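Peptidyl tryptophan dihydroxylase (Pseudomonas putida, PDB 7CTQ) is an FAD-dependent monooxygenase that dihydroxylates a peptidyl tryptophan, a step essential for biogenesis of the tryptophylquinone cofactor of quinohemoprotein amine dehydrogenase. Local coordinates at residues Ala97-Leu102 with Val109-Val114. Residues are numbered along the deposited sequence; the frame is centred on the assembly and turned at random.
Sequences ALRDDL and VVEGRV. With FAD (flavin-adenine dinucleotide), chain C.
Val109 pushes its two methyls at the helix, and each finds a different side chain. CG1 lies anti to the backbone N (chi1 -170°) and ends up 3.8 Å from NE of Arg99, with CB of the same arginine a little farther off; CG2 goes to the neighbouring turn, 3.9 Å from CB of Leu102. The arginine runs across the valine at about a right angle. Its chain bends at chi2 and chi3, which carries the guanidinium past CG1 and on toward Glu111, where NH2 stands 4.2 Å from the methylene carbon CG. Although the guanidinium and carboxylate planes are only 31° apart, the two charges do not pair: NH2 of Arg99 and OE1 of Glu111 are 5.2 Å apart. Both groups turn instead to the backbone of Trp37, NH1 of Arg99 bonding its carbonyl O and OE1 of Glu111 its N-H. NE of Arg99, covered by the valine methyl, has no polar partner in the model.

The contact joins helix 91-104 to strand 108-119 in the FAD-binding part of the fold, which looks Rossmann-type; the axes of 97-102 and 109-111 run roughly antiparallel (145°), 10.0 Å apart at closest. Strand 31-35 lies next in the sheet, and Leu102 also packs on Ala18, Ala21 and Ile22 of helix 15-27, whose start carries the end of the glycine-rich Gly12, Gly14, Gly17 pattern.

Beyond Glu111 the strand segment draws away from the helix and reaches the adenine. Gly112 turns the chain with backbone angles that leave no room for a side chain beside the carbonyl O of Glu111. Two residues on, the N-H of Val114 gives N1A of FAD an almost perfectly straight bond of 3.1 Å, while its CG2 touches the same ring atom at 3.6 Å.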
ATOM      1  N   ALA A  97     -15.357  -7.950  -8.947  1.00 75.18           N
ATOM      2  CA  ALA A  97     -15.355  -7.078 -10.109  1.00 74.21           C
ATOM      3  C   ALA A  97     -13.969  -6.904 -10.723  1.00 80.07           C
ATOM      4  O   ALA A  97     -13.870  -6.603 -11.917  1.00 83.38           O
ATOM      5  CB  ALA A  97     -15.912  -5.717  -9.710  1.00 81.03           C
ATOM      6  N   LEU A  98     -12.900  -7.057  -9.929  1.00 75.20           N
ATOM      7  CA  LEU A  98     -11.546  -6.938 -10.464  1.00 78.63           C
ATOM      8  C   LEU A  98     -11.289  -7.951 -11.570  1.00 73.10           C
ATOM      9  O   LEU A  98     -10.529  -7.670 -12.503  1.00 68.32           O
ATOM     10  CB  LEU A  98     -10.514  -7.106  -9.348  1.00 74.14           C
ATOM     11  CG  LEU A  98     -10.261  -5.908  -8.422  1.00 70.92           C
ATOM     12  CD1 LEU A  98      -9.305  -6.269  -7.283  1.00 59.81           C
ATOM     13  CD2 LEU A  98      -9.744  -4.701  -9.200  1.00 68.96           C
ATOM     14  N   ARG A  99     -11.920  -9.123 -11.493  1.00 69.65           N
ATOM     15  CA  ARG A  99     -11.655 -10.159 -12.487  1.00 75.90           C
ATOM     16  C   ARG A  99     -12.149  -9.749 -13.871  1.00 73.68           C
ATOM     17  O   ARG A  99     -11.561 -10.157 -14.878  1.00 65.12           O
ATOM     18  CB  ARG A  99     -12.305 -11.474 -12.055  1.00 68.46           C
ATOM     19  CG  ARG A  99     -12.546 -11.590 -10.557  1.00 76.58           C
ATOM     20  CD  ARG A  99     -11.250 -11.538  -9.776  1.00 76.82           C
ATOM     21  NE  ARG A  99     -10.780 -12.875  -9.432  1.00 88.63           N
ATOM     22  CZ  ARG A  99     -11.286 -13.614  -8.447  1.00 91.64           C
ATOM     23  NH1 ARG A  99     -12.279 -13.140  -7.705  1.00 84.86           N
ATOM     24  NH2 ARG A  99     -10.798 -14.824  -8.200  1.00 88.80           N
ATOM     25  N   ASP A 100     -13.222  -8.950 -13.942  1.00 73.12           N
ATOM     26  CA  ASP A 100     -13.724  -8.476 -15.232  1.00 74.06           C
ATOM     27  C   ASP A 100     -12.695  -7.593 -15.924  1.00 71.05           C
ATOM     28  O   ASP A 100     -12.431  -7.744 -17.124  1.00 67.95           O
ATOM     29  CB  ASP A 100     -15.036  -7.704 -15.053  1.00 78.58           C
ATOM     30  CG  ASP A 100     -16.102  -8.506 -14.330  1.00 87.23           C
ATOM     31  OD1 ASP A 100     -15.887  -9.722 -14.119  1.00 82.82           O
ATOM     32  OD2 ASP A 100     -17.145  -7.918 -13.955  1.00 86.19           O
ATOM     33  N   ASP A 101     -12.110  -6.655 -15.178  1.00 75.81           N
ATOM     34  CA  ASP A 101     -11.109  -5.765 -15.755  1.00 67.73           C
ATOM     35  C   ASP A 101      -9.884  -6.534 -16.224  1.00 63.02           C
ATOM     36  O   ASP A 101      -9.249  -6.149 -17.210  1.00 67.05           O
ATOM     37  CB  ASP A 101     -10.713  -4.697 -14.741  1.00 69.45           C
ATOM     38  CG  ASP A 101     -11.910  -3.951 -14.190  1.00 83.80           C
ATOM     39  OD1 ASP A 101     -12.882  -4.620 -13.774  1.00 82.95           O
ATOM     40  OD2 ASP A 101     -11.883  -2.699 -14.180  1.00 84.51           O
ATOM     41  N   LEU A 102      -9.544  -7.625 -15.539  1.00 64.86           N
ATOM     42  CA  LEU A 102      -8.416  -8.438 -15.976  1.00 62.35           C
ATOM     43  C   LEU A 102      -8.730  -9.148 -17.292  1.00 64.63           C
ATOM     44  O   LEU A 102      -7.951  -9.072 -18.254  1.00 53.35           O
ATOM     45  CB  LEU A 102      -8.039  -9.431 -14.877  1.00 53.95           C
ATOM     46  CG  LEU A 102      -7.425  -8.784 -13.625  1.00 63.19           C
ATOM     47  CD1 LEU A 102      -7.500  -9.714 -12.414  1.00 58.04           C
ATOM     48  CD2 LEU A 102      -5.980  -8.346 -13.883  1.00 46.42           C
ATOM     49  N   VAL A 109      -7.770 -15.601 -15.827  1.00 61.40           N
ATOM     50  CA  VAL A 109      -8.104 -15.574 -14.399  1.00 62.35           C
ATOM     51  C   VAL A 109      -8.510 -16.989 -14.009  1.00 67.29           C
ATOM     52  O   VAL A 109      -9.673 -17.380 -14.140  1.00 81.22           O
ATOM     53  CB  VAL A 109      -9.206 -14.568 -14.065  1.00 57.56           C
ATOM     54  CG1 VAL A 109      -9.347 -14.412 -12.555  1.00 60.33           C
ATOM     55  CG2 VAL A 109      -8.901 -13.236 -14.709  1.00 67.35           C
ATOM     56  N   VAL A 110      -7.546 -17.760 -13.512  1.00 69.92           N
ATOM     57  CA  VAL A 110      -7.772 -19.126 -13.052  1.00 66.64           C
ATOM     58  C   VAL A 110      -8.193 -19.044 -11.589  1.00 67.74           C
ATOM     59  O   VAL A 110      -7.368 -18.793 -10.710  1.00 68.25           O
ATOM     60  CB  VAL A 110      -6.523 -19.993 -13.224  1.00 66.08           C
ATOM     61  CG1 VAL A 110      -6.712 -21.352 -12.565  1.00 70.41           C
ATOM     62  CG2 VAL A 110      -6.155 -20.125 -14.701  1.00 62.27           C
ATOM     63  N   GLU A 111      -9.483 -19.245 -11.322  1.00 71.95           N
ATOM     64  CA  GLU A 111      -9.939 -19.283  -9.940  1.00 74.33           C
ATOM     65  C   GLU A 111      -9.334 -20.495  -9.241  1.00 78.63           C
ATOM     66  O   GLU A 111      -9.043 -21.518  -9.866  1.00 76.86           O
ATOM     67  CB  GLU A 111     -11.472 -19.306  -9.865  1.00 76.38           C
ATOM     68  CG  GLU A 111     -12.049 -18.783  -8.537  1.00 86.63           C
ATOM     69  CD  GLU A 111     -12.029 -19.799  -7.401  1.00 97.54           C
ATOM     70  OE1 GLU A 111     -12.405 -19.421  -6.270  1.00100.15           O
ATOM     71  OE2 GLU A 111     -11.688 -20.978  -7.638  1.00101.34           O
ATOM     72  N   GLY A 112      -9.099 -20.355  -7.944  1.00 76.12           N
ATOM     73  CA  GLY A 112      -8.602 -21.447  -7.125  1.00 78.88           C
ATOM     74  C   GLY A 112      -7.659 -20.995  -6.027  1.00 76.16           C
ATOM     75  O   GLY A 112      -6.912 -20.027  -6.170  1.00 73.44           O
ATOM     76  N   ARG A 113      -7.695 -21.708  -4.903  1.00 73.85           N
ATOM     77  CA  ARG A 113      -6.748 -21.461  -3.825  1.00 77.99           C
ATOM     78  C   ARG A 113      -5.426 -22.150  -4.134  1.00 78.65           C
ATOM     79  O   ARG A 113      -5.404 -23.315  -4.547  1.00 72.11           O
ATOM     80  CB  ARG A 113      -7.296 -21.955  -2.486  1.00 69.67           C
ATOM     81  CG  ARG A 113      -6.242 -21.975  -1.395  1.00 80.60           C
ATOM     82  CD  ARG A 113      -6.826 -21.665  -0.030  1.00 86.72           C
ATOM     83  NE  ARG A 113      -7.451 -22.840   0.563  1.00 98.60           N
ATOM     84  CZ  ARG A 113      -8.064 -22.850   1.742  1.00102.42           C
ATOM     85  NH1 ARG A 113      -8.607 -23.974   2.194  1.00 96.29           N
ATOM     86  NH2 ARG A 113      -8.132 -21.741   2.469  1.00100.19           N
ATOM     87  N   VAL A 114      -4.325 -21.429  -3.942  1.00 70.60           N
ATOM     88  CA  VAL A 114      -3.000 -22.003  -4.139  1.00 68.98           C
ATOM     89  C   VAL A 114      -2.646 -22.856  -2.931  1.00 71.12           C
ATOM     90  O   VAL A 114      -2.742 -22.402  -1.784  1.00 66.02           O
ATOM     91  CB  VAL A 114      -1.950 -20.901  -4.367  1.00 66.05           C
ATOM     92  CG1 VAL A 114      -0.596 -21.528  -4.689  1.00 62.61           C
ATOM     93  CG2 VAL A 114      -2.390 -19.963  -5.484  1.00 59.34           C
TER
HETATM   94  PA  FAD C 501      -5.491  -8.146  -1.161  1.00 44.94           P
HETATM   95  O1A FAD C 501      -6.418  -7.042  -1.488  1.00 40.84           O
HETATM   96  O2A FAD C 501      -5.688  -8.703   0.241  1.00 47.92           O
HETATM   97  O5B FAD C 501      -5.568  -9.220  -2.293  1.00 46.60           O
HETATM   98  C5B FAD C 501      -5.106 -10.568  -2.085  1.00 44.08           C
HETATM   99  C4B FAD C 501      -5.959 -11.453  -2.954  1.00 59.27           C
HETATM  100  O4B FAD C 501      -5.398 -12.786  -2.969  1.00 61.30           O
HETATM  101  C3B FAD C 501      -7.421 -11.603  -2.521  1.00 65.72           C
HETATM  102  O3B FAD C 501      -8.272 -11.630  -3.664  1.00 68.73           O
HETATM  103  C2B FAD C 501      -7.418 -12.928  -1.749  1.00 66.47           C
HETATM  104  O2B FAD C 501      -8.666 -13.618  -1.805  1.00 74.80           O
HETATM  105  C1B FAD C 501      -6.371 -13.713  -2.540  1.00 69.39           C
HETATM  106  N9A FAD C 501      -5.708 -14.809  -1.848  1.00 64.79           N
HETATM  107  C8A FAD C 501      -5.296 -14.884  -0.547  1.00 68.96           C
HETATM  108  N7A FAD C 501      -4.712 -16.012  -0.222  1.00 69.28           N
HETATM  109  C5A FAD C 501      -4.775 -16.746  -1.393  1.00 65.78           C
HETATM  110  C6A FAD C 501      -4.351 -18.049  -1.725  1.00 62.70           C
HETATM  111  N6A FAD C 501      -3.752 -18.876  -0.869  1.00 66.60           N
HETATM  112  N1A FAD C 501      -4.557 -18.484  -2.996  1.00 58.01           N
HETATM  113  C2A FAD C 501      -5.156 -17.663  -3.862  1.00 60.19           C
HETATM  114  N3A FAD C 501      -5.599 -16.417  -3.655  1.00 64.30           N
HETATM  115  C4A FAD C 501      -5.377 -16.013  -2.401  1.00 69.36           C
HETATM  116  N1  FAD C 501      -7.457   0.025   2.661  1.00 49.19           N
HETATM  117  C2  FAD C 501      -8.212   1.097   2.275  1.00 44.70           C
HETATM  118  O2  FAD C 501      -8.011   1.682   1.209  1.00 45.91           O
HETATM  119  N3  FAD C 501      -9.237   1.541   3.084  1.00 48.47           N
HETATM  120  C4  FAD C 501      -9.606   0.997   4.297  1.00 55.73           C
HETATM  121  O4  FAD C 501     -10.550   1.473   4.926  1.00 52.80           O
HETATM  122  C4X FAD C 501      -8.801  -0.138   4.703  1.00 49.98           C
HETATM  123  N5  FAD C 501      -9.078  -0.710   5.845  1.00 50.47           N
HETATM  124  C5X FAD C 501      -8.308  -1.794   6.235  1.00 49.53           C
HETATM  125  C6  FAD C 501      -8.584  -2.412   7.455  1.00 48.79           C
HETATM  126  C7  FAD C 501      -7.830  -3.493   7.898  1.00 52.47           C
HETATM  127  C7M FAD C 501      -8.159  -4.139   9.219  1.00 43.83           C
HETATM  128  C8  FAD C 501      -6.771  -3.968   7.108  1.00 50.23           C
HETATM  129  C8M FAD C 501      -5.940  -5.143   7.554  1.00 44.60           C
HETATM  130  C9  FAD C 501      -6.495  -3.358   5.889  1.00 46.80           C
HETATM  131  C9A FAD C 501      -7.248  -2.275   5.452  1.00 51.06           C
HETATM  132  N10 FAD C 501      -6.994  -1.641   4.218  1.00 48.02           N
HETATM  133  C10 FAD C 501      -7.744  -0.553   3.819  1.00 47.96           C
HETATM  134  C1' FAD C 501      -5.872  -2.073   3.383  1.00 42.11           C
HETATM  135  C2' FAD C 501      -6.276  -2.866   2.151  1.00 47.80           C
HETATM  136  O2' FAD C 501      -7.158  -3.938   2.487  1.00 44.68           O
HETATM  137  C3' FAD C 501      -5.008  -3.424   1.509  1.00 44.22           C
HETATM  138  O3' FAD C 501      -4.062  -2.363   1.433  1.00 43.02           O
HETATM  139  C4' FAD C 501      -5.174  -4.013   0.112  1.00 47.88           C
HETATM  140  O4' FAD C 501      -6.365  -4.799   0.017  1.00 50.93           O
HETATM  141  C5' FAD C 501      -3.969  -4.841  -0.267  1.00 38.49           C
HETATM  142  O5' FAD C 501      -4.082  -5.204  -1.651  1.00 36.90           O
HETATM  143  P   FAD C 501      -3.423  -6.508  -2.194  1.00 41.06           P
HETATM  144  O1P FAD C 501      -1.915  -6.388  -1.931  1.00 39.11           O
HETATM  145  O2P FAD C 501      -3.840  -6.763  -3.601  1.00 41.78           O
HETATM  146  O3P FAD C 501      -3.991  -7.632  -1.228  1.00 42.53           O